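Side-chain contact in cyclic nucleotide-gated potassium channel mll3241 (Mesorhizobium loti, PDB 4MUV), which opens in response to cyclic AMP to conduct potassium, and is represented here by its cytoplasmic cyclic nucleotide-binding domain: residues A[29-32]-A[33-37]. The protein carries 3 engineered substitutions. Numbering follows the deposited sequence.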
ATOM      1  N   ALA A  29      16.771   5.700  -9.795  1.00 14.12           N
ATOM      2  CA  ALA A  29      15.915   5.652 -10.984  1.00 13.80           C
ATOM      3  C   ALA A  29      14.651   4.822 -10.689  1.00 11.15           C
ATOM      4  O   ALA A  29      13.551   5.122 -11.202  1.00 12.28           O
ATOM      5  CB  ALA A  29      16.669   5.116 -12.200  1.00 15.78           C
ATOM      6  N   VAL A  30      14.789   3.747  -9.910  1.00 11.22           N
ATOM      7  CA  VAL A  30      13.657   2.914  -9.537  1.00 11.05           C
ATOM      8  C   VAL A  30      12.687   3.716  -8.654  1.00  9.68           C
ATOM      9  O   VAL A  30      11.475   3.714  -8.884  1.00 10.23           O
ATOM     10  CB  VAL A  30      14.057   1.603  -8.831  1.00 12.37           C
ATOM     11  CG1 VAL A  30      12.807   0.784  -8.485  1.00 13.62           C
ATOM     12  CG2 VAL A  30      14.949   0.769  -9.712  1.00 14.74           C
ATOM     13  N   LEU A  31      13.212   4.436  -7.676  1.00 10.47           N
ATOM     14  CA  LEU A  31      12.343   5.233  -6.822  1.00 10.22           C
ATOM     15  C   LEU A  31      11.575   6.266  -7.645  1.00 10.13           C
ATOM     16  O   LEU A  31      10.383   6.441  -7.474  1.00 10.49           O
ATOM     17  CB  LEU A  31      13.155   5.935  -5.747  1.00 11.91           C
ATOM     18  CG  LEU A  31      12.310   6.823  -4.814  1.00 14.72           C
ATOM     19  CD1 LEU A  31      11.279   6.029  -4.051  1.00 16.98           C
ATOM     20  CD2 LEU A  31      13.223   7.536  -3.842  1.00 16.77           C
ATOM     21  N   VAL A  32      12.257   6.966  -8.542  1.00 11.31           N
ATOM     22  CA  VAL A  32      11.560   7.969  -9.328  1.00 11.24           C
ATOM     23  C   VAL A  32      10.487   7.334 -10.222  1.00 11.37           C
ATOM     24  O   VAL A  32       9.368   7.844 -10.313  1.00 12.25           O
ATOM     25  CB  VAL A  32      12.542   8.850 -10.106  1.00 13.38           C
ATOM     26  CG1 VAL A  32      11.813   9.755 -11.084  1.00 16.39           C
ATOM     27  CG2 VAL A  32      13.393   9.679  -9.148  1.00 15.00           C
ATOM     28  N   GLU A  33      10.811   6.205 -10.843  1.00 10.21           N
ATOM     29  CA  GLU A  33       9.851   5.520 -11.693  1.00 10.94           C
ATOM     30  C   GLU A  33       8.591   5.178 -10.892  1.00  9.04           C
ATOM     31  O   GLU A  33       7.449   5.390 -11.350  1.00 11.11           O
ATOM     32  CB  GLU A  33      10.489   4.271 -12.318  1.00 13.09           C
ATOM     33  CG  GLU A  33       9.772   3.706 -13.528  1.00 15.49           C
ATOM     34  CD  GLU A  33       8.675   2.712 -13.201  1.00 20.43           C
ATOM     35  OE1 GLU A  33       8.575   2.246 -12.040  1.00 21.41           O
ATOM     36  OE2 GLU A  33       7.903   2.375 -14.128  1.00 23.94           O
ATOM     37  N   ILE A  34       8.775   4.645  -9.689  1.00  9.25           N
ATOM     38  CA  ILE A  34       7.656   4.232  -8.866  1.00  9.37           C
ATOM     39  C   ILE A  34       6.862   5.438  -8.382  1.00  9.24           C
ATOM     40  O   ILE A  34       5.631   5.417  -8.407  1.00 10.05           O
ATOM     41  CB  ILE A  34       8.145   3.344  -7.742  1.00 12.66           C
ATOM     42  CG1 ILE A  34       8.643   2.010  -8.325  1.00 16.79           C
ATOM     43  CG2 ILE A  34       7.046   3.125  -6.709  1.00 15.59           C
ATOM     44  CD1 ILE A  34       7.525   1.113  -8.969  1.00 19.33           C
ATOM     45  N   VAL A  35       7.540   6.502  -7.989  1.00 10.00           N
ATOM     46  CA  VAL A  35       6.829   7.677  -7.503  1.00  9.70           C
ATOM     47  C   VAL A  35       5.935   8.308  -8.574  1.00  9.05           C
ATOM     48  O   VAL A  35       4.839   8.765  -8.278  1.00 10.36           O
ATOM     49  CB  VAL A  35       7.774   8.677  -6.843  1.00 13.29           C
ATOM     50  CG1 VAL A  35       6.996   9.916  -6.396  1.00 17.72           C
ATOM     51  CG2 VAL A  35       8.400   8.043  -5.625  1.00 16.13           C
ATOM     52  N   ARG A  36       6.370   8.279  -9.826  1.00  8.93           N
ATOM     53  CA  ARG A  36       5.542   8.762 -10.918  1.00 10.10           C
ATOM     54  C   ARG A  36       4.275   7.920 -11.093  1.00 11.16           C
ATOM     55  O   ARG A  36       3.262   8.421 -11.586  1.00 12.91           O
ATOM     56  CB  ARG A  36       6.324   8.760 -12.230  1.00 12.54           C
ATOM     57  CG  ARG A  36       7.449   9.728 -12.305  1.00 15.92           C
ATOM     58  CD  ARG A  36       7.970   9.784 -13.745  1.00 20.00           C
ATOM     59  NE  ARG A  36       9.337  10.298 -13.841  1.00 24.32           N
ATOM     60  CZ  ARG A  36       9.677  11.575 -13.670  1.00 26.93           C
ATOM     61  NH1 ARG A  36       8.748  12.485 -13.409  1.00 29.91           N
ATOM     62  NH2 ARG A  36      10.951  11.952 -13.786  1.00 28.08           N
ATOM     63  N   ALA A  37       4.343   6.647 -10.726  1.00 10.10           N
ATOM     64  CA  ALA A  37       3.223   5.738 -10.898  1.00 11.35           C
ATOM     65  C   ALA A  37       2.275   5.754  -9.719  1.00 10.36           C
ATOM     66  O   ALA A  37       1.108   5.374  -9.846  1.00 11.50           O
ATOM     67  CB  ALA A  37       3.737   4.345 -11.119  1.00 13.92           C
TER
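V32 and R36, one helical turn apart, run alongside each other, with the methyl CG1 of V32 set over one face of the R36 guanidinium. The methyl lies over the NE, CZ and NH2 side of the guanidinium rather than over NH1, with V32 CG1 3.6 Å from R36 NH2. A chi1 of 171° turns V32 CG1 away from its own N and forward along the helix to R36. The arginine chain runs extended from CG to NE, its own CG passing 3.3 Å from V32 O before the flat end reaches the methyl. The contact is a van der Waals one, made by an aliphatic group on a charged, planar one.

Purely aliphatic pairs occupy other sides of the helix. L31 and V35 also run alongside each other, CD1 of L31 meeting CG2 of V35 at 3.8 Å. With CG2 beside its backbone N, V35 turns this methyl back toward the preceding turn, where it also sits close to L31 O. V30 and I34 meet more loosely, CG1 to CG1 at 4.3 Å.

Beneath these side chains, four successive i to i+4 hydrogen bonds define a regular alpha-helix: E33 N to A29 O, I34 N to V30 O, V35 N to L31 O (2.9 Å) and R36 N to V32 O (3.1 Å).

Two faces of helix 28-37 meet neighbouring helices. L31 and V35 together pack on W14 and V17 of helix 13-17, and N13 ND2 hydrogen-bonds to V35 O. I34 lies on L117 and E33 on M116, both in helix 111-120. The contact lies away from the cyclic nucleotide pocket, and the helix leads into strand 39-43, an outermost strand of its four-stranded antiparallel sheet.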